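Local coordinates for protein putative NADPH:quinone reductase (Bacillus thuringiensis, PDB 3GMS) that probably reduces quinones with NADPH, as a putative quinone oxidoreductase combining a GroES-like domain with a nucleotide-binding Rossmann domain, at residues V35-L40 / K88-L93; P112-I117 / H286-V291; Q124-P129 / E282-L287. All blocks are in the same frame, centred on the assembly; numbering follows the deposited sequence. Where two conformers were deposited one is given.

Interaction 1: V35-L40 / K88-L93; sequences VFVRML and KRVLPL
Val37 meets Val90 and Pro92 where two strands of one curled sheet pass face over face, 8.4 Å apart at their axes and turned by 104°. Followed outward, the Val37 side chain offers a carbon to the facing strand at every step. Its CB already lies against the proline ring, 4.0 Å from Pro92 CG. Beyond it the methyls fork: CG1, anti to the backbone N (chi1 175°), reaches the same Pro92 CG, while CG2 lies 3.8 Å from Val90 CG2 and also touches Pro92 CB. Met39 approaches the proline from further along its strand. Bent at chi2 and chi3, its chain curls and brings SD to 3.5 Å from Pro92 CG, with CE also near the ring. At the other end of the contact, Leu40 CD1 lies across the aliphatic part of Arg89, 4.0 Å from its CD, and the guanidinium continues past it to a salt bridge with Asp119 and a hydrogen bond to Ile117 O. Pro92 itself is the centre of an inverse gamma turn that ends its strand. Val103 of strand 102-106 covers both Met39 and Pro92. Such near-orthogonal packing of apolar side chains inside a curled sheet is characteristic of the GroES-like barrel of medium-chain dehydrogenases and reductases.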
loop_
_atom_site.group_PDB
_atom_site.type_symbol
_atom_site.label_atom_id
_atom_site.label_comp_id
_atom_site.label_asym_id
_atom_site.label_seq_id
_atom_site.Cartn_x
_atom_site.Cartn_y
_atom_site.Cartn_z
ATOM N N VAL A 35 -10.051 -18.038 -10.731
ATOM C CA VAL A 35 -11.308 -17.359 -10.420
ATOM C C VAL A 35 -11.355 -16.158 -11.379
ATOM O O VAL A 35 -10.334 -15.523 -11.582
ATOM C CB VAL A 35 -11.348 -16.951 -8.918
ATOM C CG1 VAL A 35 -12.582 -16.111 -8.602
ATOM C CG2 VAL A 35 -11.328 -18.239 -8.044
ATOM N N PHE A 36 -12.521 -15.890 -11.971
ATOM C CA PHE A 36 -12.667 -14.891 -13.024
ATOM C C PHE A 36 -13.600 -13.793 -12.476
ATOM O O PHE A 36 -14.767 -14.074 -12.157
ATOM C CB PHE A 36 -13.262 -15.596 -14.266
ATOM C CG PHE A 36 -13.530 -14.684 -15.433
ATOM C CD1 PHE A 36 -12.497 -14.250 -16.231
ATOM C CD2 PHE A 36 -14.841 -14.294 -15.753
ATOM C CE1 PHE A 36 -12.744 -13.427 -17.309
ATOM C CE2 PHE A 36 -15.096 -13.473 -16.820
ATOM C CZ PHE A 36 -14.048 -13.040 -17.610
ATOM N N VAL A 37 -13.102 -12.552 -12.348
ATOM C CA VAL A 37 -13.796 -11.566 -11.550
ATOM C C VAL A 37 -14.053 -10.305 -12.381
ATOM O O VAL A 37 -13.112 -9.742 -12.987
ATOM C CB VAL A 37 -12.904 -11.220 -10.311
ATOM C CG1 VAL A 37 -13.539 -10.094 -9.494
ATOM C CG2 VAL A 37 -12.705 -12.483 -9.421
ATOM N N ARG A 38 -15.314 -9.879 -12.457
ATOM C CA ARG A 38 -15.640 -8.607 -13.133
ATOM C C ARG A 38 -15.374 -7.471 -12.128
ATOM O O ARG A 38 -16.058 -7.387 -11.113
ATOM C CB ARG A 38 -17.117 -8.586 -13.600
ATOM C CG ARG A 38 -17.579 -7.201 -14.163
ATOM C CD ARG A 38 -19.078 -7.189 -14.604
ATOM N NE ARG A 38 -19.946 -7.815 -13.597
ATOM C CZ ARG A 38 -20.542 -7.187 -12.586
ATOM N NH1 ARG A 38 -20.382 -5.881 -12.410
ATOM N NH2 ARG A 38 -21.302 -7.882 -11.742
ATOM N N MET A 39 -14.393 -6.609 -12.416
ATOM C CA MET A 39 -13.985 -5.516 -11.486
ATOM C C MET A 39 -15.025 -4.396 -11.360
ATOM O O MET A 39 -15.694 -4.029 -12.333
ATOM C CB MET A 39 -12.648 -4.929 -11.939
ATOM C CG MET A 39 -11.443 -5.942 -11.883
ATOM S SD MET A 39 -11.261 -6.843 -10.319
ATOM C CE MET A 39 -10.623 -5.441 -9.317
ATOM N N LEU A 40 -15.131 -3.850 -10.144
ATOM C CA LEU A 40 -16.023 -2.744 -9.865
ATOM C C LEU A 40 -15.171 -1.522 -9.693
ATOM O O LEU A 40 -15.375 -0.528 -10.395
ATOM C CB LEU A 40 -16.811 -3.002 -8.583
ATOM C CG LEU A 40 -17.736 -4.220 -8.663
ATOM C CD1 LEU A 40 -18.229 -4.621 -7.277
ATOM C CD2 LEU A 40 -18.950 -3.884 -9.534
ATOM N N LYS A 88 -20.040 -13.760 -5.575
ATOM C CA LYS A 88 -19.458 -13.180 -4.344
ATOM C C LYS A 88 -18.591 -11.957 -4.683
ATOM O O LYS A 88 -17.967 -11.946 -5.716
ATOM C CB LYS A 88 -18.591 -14.206 -3.606
ATOM C CG LYS A 88 -19.344 -15.386 -2.938
ATOM C CD LYS A 88 -20.031 -14.989 -1.634
ATOM C CE LYS A 88 -20.615 -16.223 -0.923
ATOM N NZ LYS A 88 -21.530 -16.970 -1.830
ATOM N N ARG A 89 -18.572 -10.945 -3.807
ATOM C CA ARG A 89 -17.645 -9.807 -3.919
ATOM C C ARG A 89 -16.314 -10.192 -3.266
ATOM O O ARG A 89 -16.285 -10.655 -2.129
ATOM C CB ARG A 89 -18.202 -8.541 -3.222
ATOM C CG ARG A 89 -18.394 -7.348 -4.180
ATOM C CD ARG A 89 -18.782 -5.986 -3.530
ATOM N NE ARG A 89 -19.276 -6.196 -2.195
ATOM C CZ ARG A 89 -18.932 -5.453 -1.158
ATOM N NH1 ARG A 89 -19.373 -5.786 0.033
ATOM N NH2 ARG A 89 -18.123 -4.407 -1.309
ATOM N N VAL A 90 -15.224 -9.967 -3.995
ATOM C CA VAL A 90 -13.902 -10.449 -3.618
ATOM C C VAL A 90 -12.810 -9.470 -4.042
ATOM O O VAL A 90 -13.014 -8.686 -4.978
ATOM C CB VAL A 90 -13.559 -11.824 -4.302
ATOM C CG1 VAL A 90 -14.638 -12.888 -3.969
ATOM C CG2 VAL A 90 -13.358 -11.710 -5.775
ATOM N N LEU A 91 -11.655 -9.562 -3.384
ATOM C CA LEU A 91 -10.434 -8.944 -3.949
ATOM C C LEU A 91 -9.659 -10.007 -4.734
ATOM O O LEU A 91 -9.188 -10.985 -4.134
ATOM C CB LEU A 91 -9.533 -8.368 -2.843
ATOM C CG LEU A 91 -10.229 -7.583 -1.729
ATOM C CD1 LEU A 91 -9.172 -7.150 -0.671
ATOM C CD2 LEU A 91 -11.055 -6.380 -2.250
ATOM N N PRO A 92 -9.545 -9.843 -6.054
ATOM C CA PRO A 92 -8.784 -10.891 -6.777
ATOM C C PRO A 92 -7.270 -10.568 -6.860
ATOM O O PRO A 92 -6.802 -9.975 -7.843
ATOM C CB PRO A 92 -9.438 -10.878 -8.134
ATOM C CG PRO A 92 -9.882 -9.437 -8.357
ATOM C CD PRO A 92 -10.212 -8.888 -6.986
ATOM N N LEU A 93 -6.530 -10.913 -5.820
ATOM C CA LEU A 93 -5.163 -10.383 -5.648
ATOM C C LEU A 93 -4.130 -11.396 -6.121
ATOM O O LEU A 93 -4.463 -12.560 -6.316
ATOM C CB LEU A 93 -4.942 -9.974 -4.189
ATOM C CG LEU A 93 -6.000 -9.053 -3.576
ATOM C CD1 LEU A 93 -5.748 -8.766 -2.088
ATOM C CD2 LEU A 93 -6.065 -7.707 -4.360
#

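Interaction 2: P112-I117 / H286-V291; sequences PIPDSI and HLIRLV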
loop_
_atom_site.group_PDB
_atom_site.type_symbol
_atom_site.label_atom_id
_atom_site.label_comp_id
_atom_site.label_asym_id
_atom_site.label_seq_id
_atom_site.Cartn_x
_atom_site.Cartn_y
_atom_site.Cartn_z
ATOM N N PRO A 112 -12.517 -12.919 0.208
ATOM C CA PRO A 112 -13.949 -12.617 0.327
ATOM C C PRO A 112 -14.170 -11.316 1.069
ATOM O O PRO A 112 -13.500 -11.076 2.057
ATOM C CB PRO A 112 -14.477 -13.781 1.199
ATOM C CG PRO A 112 -13.489 -14.894 0.991
ATOM C CD PRO A 112 -12.147 -14.165 0.923
ATOM N N ILE A 113 -15.113 -10.492 0.597
ATOM C CA ILE A 113 -15.458 -9.237 1.259
ATOM C C ILE A 113 -16.917 -9.309 1.770
ATOM O O ILE A 113 -17.800 -9.680 1.018
ATOM C CB ILE A 113 -15.326 -8.049 0.295
ATOM C CG1 ILE A 113 -13.853 -7.924 -0.134
ATOM C CG2 ILE A 113 -15.820 -6.763 0.975
ATOM C CD1 ILE A 113 -12.876 -7.446 0.977
ATOM N N PRO A 114 -17.142 -8.986 3.043
ATOM C CA PRO A 114 -18.510 -9.074 3.617
ATOM C C PRO A 114 -19.390 -7.917 3.152
ATOM O O PRO A 114 -18.876 -6.876 2.749
ATOM C CB PRO A 114 -18.251 -9.001 5.129
ATOM C CG PRO A 114 -17.024 -8.194 5.265
ATOM C CD PRO A 114 -16.160 -8.538 4.048
ATOM N N ASP A 115 -20.711 -8.106 3.193
ATOM C CA ASP A 115 -21.664 -7.093 2.735
ATOM C C ASP A 115 -21.532 -5.753 3.484
ATOM O O ASP A 115 -21.849 -4.687 2.940
ATOM C CB ASP A 115 -23.098 -7.626 2.868
ATOM C CG ASP A 115 -23.365 -8.819 1.966
ATOM O OD1 ASP A 115 -22.559 -9.116 1.060
ATOM O OD2 ASP A 115 -24.403 -9.477 2.174
ATOM N N SER A 116 -21.050 -5.845 4.712
ATOM C CA SER A 116 -20.773 -4.709 5.597
ATOM C C SER A 116 -19.804 -3.662 5.039
ATOM O O SER A 116 -19.822 -2.506 5.458
ATOM C CB SER A 116 -20.176 -5.255 6.893
ATOM O OG SER A 116 -20.379 -4.364 7.961
ATOM N N ILE A 117 -18.929 -4.078 4.129
ATOM C CA ILE A 117 -17.841 -3.206 3.653
ATOM C C ILE A 117 -18.111 -2.678 2.243
ATOM O O ILE A 117 -18.336 -3.460 1.331
ATOM C CB ILE A 117 -16.490 -3.948 3.742
ATOM C CG1 ILE A 117 -16.201 -4.272 5.227
ATOM C CG2 ILE A 117 -15.378 -3.170 2.991
ATOM C CD1 ILE A 117 -14.825 -4.752 5.529
ATOM N N HIS A 286 -8.465 -10.617 9.585
ATOM C CA HIS A 286 -8.191 -9.727 10.659
ATOM C C HIS A 286 -8.347 -8.254 10.337
ATOM O O HIS A 286 -8.954 -7.505 11.125
ATOM C CB HIS A 286 -6.808 -9.968 11.291
ATOM C CG HIS A 286 -6.641 -9.204 12.561
ATOM N ND1 HIS A 286 -7.371 -9.487 13.697
ATOM C CD2 HIS A 286 -5.937 -8.081 12.841
ATOM C CE1 HIS A 286 -7.066 -8.621 14.645
ATOM N NE2 HIS A 286 -6.200 -7.756 14.151
ATOM N N LEU A 287 -7.799 -7.839 9.200
ATOM C CA LEU A 287 -7.953 -6.446 8.755
ATOM C C LEU A 287 -9.435 -6.147 8.533
ATOM O O LEU A 287 -9.901 -5.091 8.935
ATOM C CB LEU A 287 -7.190 -6.217 7.441
ATOM C CG LEU A 287 -5.662 -6.340 7.495
ATOM C CD1 LEU A 287 -5.139 -6.371 6.044
ATOM C CD2 LEU A 287 -5.093 -5.175 8.209
ATOM N N ILE A 288 -10.157 -7.105 7.938
ATOM C CA ILE A 288 -11.590 -6.924 7.667
ATOM C C ILE A 288 -12.344 -6.699 9.000
ATOM O O ILE A 288 -13.171 -5.792 9.085
ATOM C CB ILE A 288 -12.147 -8.104 6.869
ATOM C CG1 ILE A 288 -11.658 -8.014 5.398
ATOM C CG2 ILE A 288 -13.687 -8.191 6.991
ATOM C CD1 ILE A 288 -11.917 -9.308 4.605
ATOM N N ARG A 289 -12.047 -7.501 10.029
ATOM C CA ARG A 289 -12.639 -7.265 11.359
ATOM C C ARG A 289 -12.336 -5.869 11.895
ATOM O O ARG A 289 -13.230 -5.217 12.435
ATOM C CB ARG A 289 -12.190 -8.298 12.402
ATOM C CG ARG A 289 -12.368 -9.725 11.997
ATOM C CD ARG A 289 -13.723 -10.046 11.442
ATOM N NE ARG A 289 -13.749 -11.482 11.169
ATOM C CZ ARG A 289 -13.447 -12.039 10.003
ATOM N NH1 ARG A 289 -13.164 -11.291 8.940
ATOM N NH2 ARG A 289 -13.480 -13.367 9.898
ATOM N N LEU A 290 -11.088 -5.404 11.728
ATOM C CA LEU A 290 -10.673 -4.070 12.191
ATOM C C LEU A 290 -11.456 -2.947 11.482
ATOM O O LEU A 290 -11.863 -1.956 12.114
ATOM C CB LEU A 290 -9.172 -3.839 12.013
ATOM C CG LEU A 290 -8.245 -4.631 12.953
ATOM C CD1 LEU A 290 -6.785 -4.445 12.565
ATOM C CD2 LEU A 290 -8.510 -4.281 14.436
ATOM N N VAL A 291 -11.690 -3.134 10.194
ATOM C CA VAL A 291 -12.522 -2.194 9.439
ATOM C C VAL A 291 -13.984 -2.270 9.892
ATOM O O VAL A 291 -14.608 -1.238 10.139
ATOM C CB VAL A 291 -12.406 -2.411 7.921
ATOM C CG1 VAL A 291 -13.357 -1.437 7.142
ATOM C CG2 VAL A 291 -10.970 -2.160 7.477
#
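Residues 112-117 leave strand 110-112 and fold into a type I turn from Pro114 to Ile117, closed by a 3.1 Å hydrogen bond from Ile117 N to Pro114 O, and they run beside helix 277-292 with CA atoms 7.8 Å apart at Ile113 and Ile288 and 7.9 Å apart at Ile117 and Val291. The turn brings Pro114 and Ile117 to the same helical residue, Ile288, whose two branches divide the work. With CG1 placed opposite the carbonyl carbon (chi1 -74°), Ile288 CG2 is left facing the turn; it points at the Pro114 ring, 3.8 Å from Pro114 CG, and also receives Ile117 CD1, which comes in at a slant. The longer branch extends through CG1 to Ile288 CD1, which rests 3.5 Å from the carbonyl oxygen Pro112 O and more loosely against Ile113 CD1. The segments thus join the loop after strand 110-112, in the GroES-like part, to helix 277-292 of the part related to zinc-binding dehydrogenases, a pairing in keeping with the two-part build of medium-chain reductases. One helical turn on from Ile288, Val291 presents CG1 to Ile117 CD1 at 4.0 Å, the two side chains meeting at about a right angle. Ile117 CD1 therefore fits between Ile288 and Val291, residues spaced i and i+3 on one helix face. Met125 adds to the apolar surroundings by touching both Ile117 and Val291, while Ala122 of helix 119-122 lies against Ile113 and Ile117. A backbone hydrogen bond between Ile113 and Arg89 ties the loop to strand 89-92.

Interaction 3: Q124-P129 / E282-L287; sequences QMYINP and ETFRHL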
loop_
_atom_site.group_PDB
_atom_site.type_symbol
_atom_site.label_atom_id
_atom_site.label_comp_id
_atom_site.label_asym_id
_atom_site.label_seq_id
_atom_site.Cartn_x
_atom_site.Cartn_y
_atom_site.Cartn_z
ATOM N N GLN A 124 -9.317 -0.647 -1.058
ATOM C CA GLN A 124 -8.120 -0.105 -0.408
ATOM C C GLN A 124 -7.545 -1.036 0.644
ATOM O O GLN A 124 -6.593 -0.665 1.382
ATOM C CB GLN A 124 -8.418 1.266 0.221
ATOM C CG GLN A 124 -8.796 2.368 -0.755
ATOM C CD GLN A 124 -9.133 3.621 0.021
ATOM O OE1 GLN A 124 -8.240 4.302 0.501
ATOM N NE2 GLN A 124 -10.412 3.860 0.242
ATOM N N MET A 125 -8.061 -2.278 0.680
ATOM C CA MET A 125 -7.767 -3.201 1.783
ATOM C C MET A 125 -6.363 -3.843 1.761
ATOM O O MET A 125 -5.886 -4.301 2.795
ATOM C CB MET A 125 -8.833 -4.312 1.831
ATOM C CG MET A 125 -8.828 -5.269 3.083
ATOM S SD MET A 125 -9.498 -4.495 4.605
ATOM C CE MET A 125 -11.137 -4.148 4.077
ATOM N N TYR A 126 -5.725 -3.869 0.593
ATOM C CA TYR A 126 -4.525 -4.682 0.396
ATOM C C TYR A 126 -3.237 -3.933 0.668
ATOM O O TYR A 126 -2.623 -4.101 1.690
ATOM C CB TYR A 126 -4.551 -5.267 -1.008
ATOM C CG TYR A 126 -3.351 -6.108 -1.443
ATOM C CD1 TYR A 126 -2.563 -6.844 -0.519
ATOM C CD2 TYR A 126 -3.064 -6.213 -2.805
ATOM C CE1 TYR A 126 -1.491 -7.625 -0.975
ATOM C CE2 TYR A 126 -2.008 -6.994 -3.273
ATOM C CZ TYR A 126 -1.233 -7.699 -2.345
ATOM O OH TYR A 126 -0.182 -8.472 -2.797
ATOM N N ILE A 127 -2.819 -3.064 -0.237
ATOM C CA ILE A 127 -1.434 -2.650 -0.210
ATOM C C ILE A 127 -1.007 -1.883 1.057
ATOM O O ILE A 127 -0.066 -2.292 1.721
ATOM C CB ILE A 127 -1.087 -1.807 -1.499
ATOM C CG1 ILE A 127 -1.177 -2.709 -2.752
ATOM C CG2 ILE A 127 0.328 -1.258 -1.403
ATOM C CD1 ILE A 127 -0.139 -3.811 -2.798
ATOM N N ASN A 128 -1.683 -0.785 1.357
ATOM C CA ASN A 128 -1.342 0.002 2.538
ATOM C C ASN A 128 -1.668 -0.689 3.888
ATOM O O ASN A 128 -0.777 -0.681 4.776
ATOM C CB ASN A 128 -1.903 1.425 2.423
ATOM C CG ASN A 128 -1.266 2.168 1.277
ATOM O OD1 ASN A 128 -0.060 2.048 1.097
ATOM N ND2 ASN A 128 -2.058 2.868 0.466
ATOM N N PRO A 129 -2.867 -1.302 4.043
ATOM C CA PRO A 129 -3.177 -1.929 5.329
ATOM C C PRO A 129 -2.311 -3.140 5.592
ATOM O O PRO A 129 -1.794 -3.282 6.703
ATOM C CB PRO A 129 -4.670 -2.315 5.207
ATOM C CG PRO A 129 -5.203 -1.360 4.215
ATOM C CD PRO A 129 -4.075 -1.221 3.199
ATOM N N GLU A 282 -5.952 -15.487 6.682
ATOM C CA GLU A 282 -6.245 -15.167 8.076
ATOM C C GLU A 282 -5.908 -13.731 8.402
ATOM O O GLU A 282 -6.612 -13.058 9.164
ATOM C CB GLU A 282 -5.411 -16.057 8.981
ATOM C CG GLU A 282 -6.037 -17.393 9.130
ATOM C CD GLU A 282 -7.279 -17.269 9.979
ATOM O OE1 GLU A 282 -7.119 -17.074 11.201
ATOM O OE2 GLU A 282 -8.392 -17.309 9.413
ATOM N N THR A 283 -4.828 -13.252 7.806
ATOM C CA THR A 283 -4.406 -11.865 8.035
ATOM C C THR A 283 -5.444 -10.906 7.436
ATOM O O THR A 283 -5.785 -9.881 8.049
ATOM C CB THR A 283 -2.986 -11.609 7.447
ATOM O OG1 THR A 283 -2.070 -12.532 8.051
ATOM C CG2 THR A 283 -2.496 -10.201 7.735
ATOM N N PHE A 284 -5.952 -11.228 6.248
ATOM C CA PHE A 284 -7.024 -10.396 5.675
ATOM C C PHE A 284 -8.282 -10.462 6.535
ATOM O O PHE A 284 -8.959 -9.449 6.726
ATOM C CB PHE A 284 -7.344 -10.775 4.241
ATOM C CG PHE A 284 -6.516 -10.035 3.239
ATOM C CD1 PHE A 284 -5.358 -10.583 2.768
ATOM C CD2 PHE A 284 -6.886 -8.743 2.836
ATOM C CE1 PHE A 284 -4.563 -9.867 1.824
ATOM C CE2 PHE A 284 -6.129 -8.029 1.894
ATOM C CZ PHE A 284 -4.956 -8.606 1.398
ATOM N N ARG A 285 -8.579 -11.635 7.096
ATOM C CA ARG A 285 -9.792 -11.723 7.933
ATOM C C ARG A 285 -9.690 -10.789 9.099
ATOM O O ARG A 285 -10.685 -10.202 9.518
ATOM C CB ARG A 285 -10.067 -13.173 8.378
ATOM C CG ARG A 285 -10.832 -13.927 7.331
ATOM C CD ARG A 285 -11.371 -15.278 7.859
ATOM N NE ARG A 285 -10.287 -16.244 7.869
ATOM C CZ ARG A 285 -9.861 -16.912 6.791
ATOM N NH1 ARG A 285 -10.449 -16.755 5.602
ATOM N NH2 ARG A 285 -8.853 -17.752 6.905
ATOM N N HIS A 286 -8.465 -10.617 9.585
ATOM C CA HIS A 286 -8.191 -9.727 10.659
ATOM C C HIS A 286 -8.347 -8.254 10.337
ATOM O O HIS A 286 -8.954 -7.505 11.125
ATOM C CB HIS A 286 -6.808 -9.968 11.291
ATOM C CG HIS A 286 -6.641 -9.204 12.561
ATOM N ND1 HIS A 286 -7.371 -9.487 13.697
ATOM C CD2 HIS A 286 -5.937 -8.081 12.841
ATOM C CE1 HIS A 286 -7.066 -8.621 14.645
ATOM N NE2 HIS A 286 -6.200 -7.756 14.151
ATOM N N LEU A 287 -7.799 -7.839 9.200
ATOM C CA LEU A 287 -7.953 -6.446 8.755
ATOM C C LEU A 287 -9.435 -6.147 8.533
ATOM O O LEU A 287 -9.901 -5.091 8.935
ATOM C CB LEU A 287 -7.190 -6.217 7.441
ATOM C CG LEU A 287 -5.662 -6.340 7.495
ATOM C CD1 LEU A 287 -5.139 -6.371 6.044
ATOM C CD2 LEU A 287 -5.093 -5.175 8.209
#
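Met125, Tyr126 and Pro129 meet Phe284 and Leu287 through apolar contacts, one aromatic pair and one buried carbonyl. Among the apolar contacts, Met125 touches both helical residues. Its CG points away from the backbone N (chi1 -170°) and the chain then folds back, sliding past Phe284 and Leu287 in the opposite direction to each: CG lies in the plane of the Phe284 ring at its edge, 4.0 Å from CD2, while SD sits 4.0 Å from Leu287 CB. Further along, Leu287 spreads its two methyls over Pro129, CD2 coming 4.2 Å from Pro129 CB.

The aromatic group is a single pair. Tyr126 and Phe284 cross obliquely, ring planes at 46°. Tyr126 CD1 approaches the Phe284 edge near its plane, 3.5 Å from CZ. The phenol reaches past this meeting to a hydrogen bond between Tyr126 OH and Asn272 ND2, which holds the far end of the ring, and Leu93 packs against both aromatic residues.

The polar group consists of Met125 O, which is buried with no hydrogen-bond partner in the model; Phe284 CE2, at 3.8 Å, and Leu287 CD1 cover it. Away from the interface, Glu282 OE2 takes both NE and NH2 of Arg285 side-on in the guanidinium plane, NH2 at 2.6 Å, pairing residues one turn apart on the same helix.

Here the loop entering helix 127-139 and the helix start itself pack on helix 277-292, a buried loop-and-helix-start junction consistent with the two-domain fold of medium-chain reductases.

The three contacts illustrate how one two-domain chain is held by apolar surfaces of different depth. Interaction 3 is wholly buried and interaction 1 nearly so, whereas interaction 2 is partly open toward the surface. Interaction 1 joins strands within the GroES-like part; interactions 2 and 3 share helix 277-292, their centres about 9 Å apart, and Met125 CE of interaction 3 touches Ile117, Ile288 and Val291 of interaction 2. Arg89 links interaction 1 to interaction 2 through polar bonds, while Leu91 and Leu93 connect it to interaction 3 by packing alone. Aliphatic groups serve interactions 1 and 2, and aromatic rings enter only in interaction 3, nearest the chain's centre.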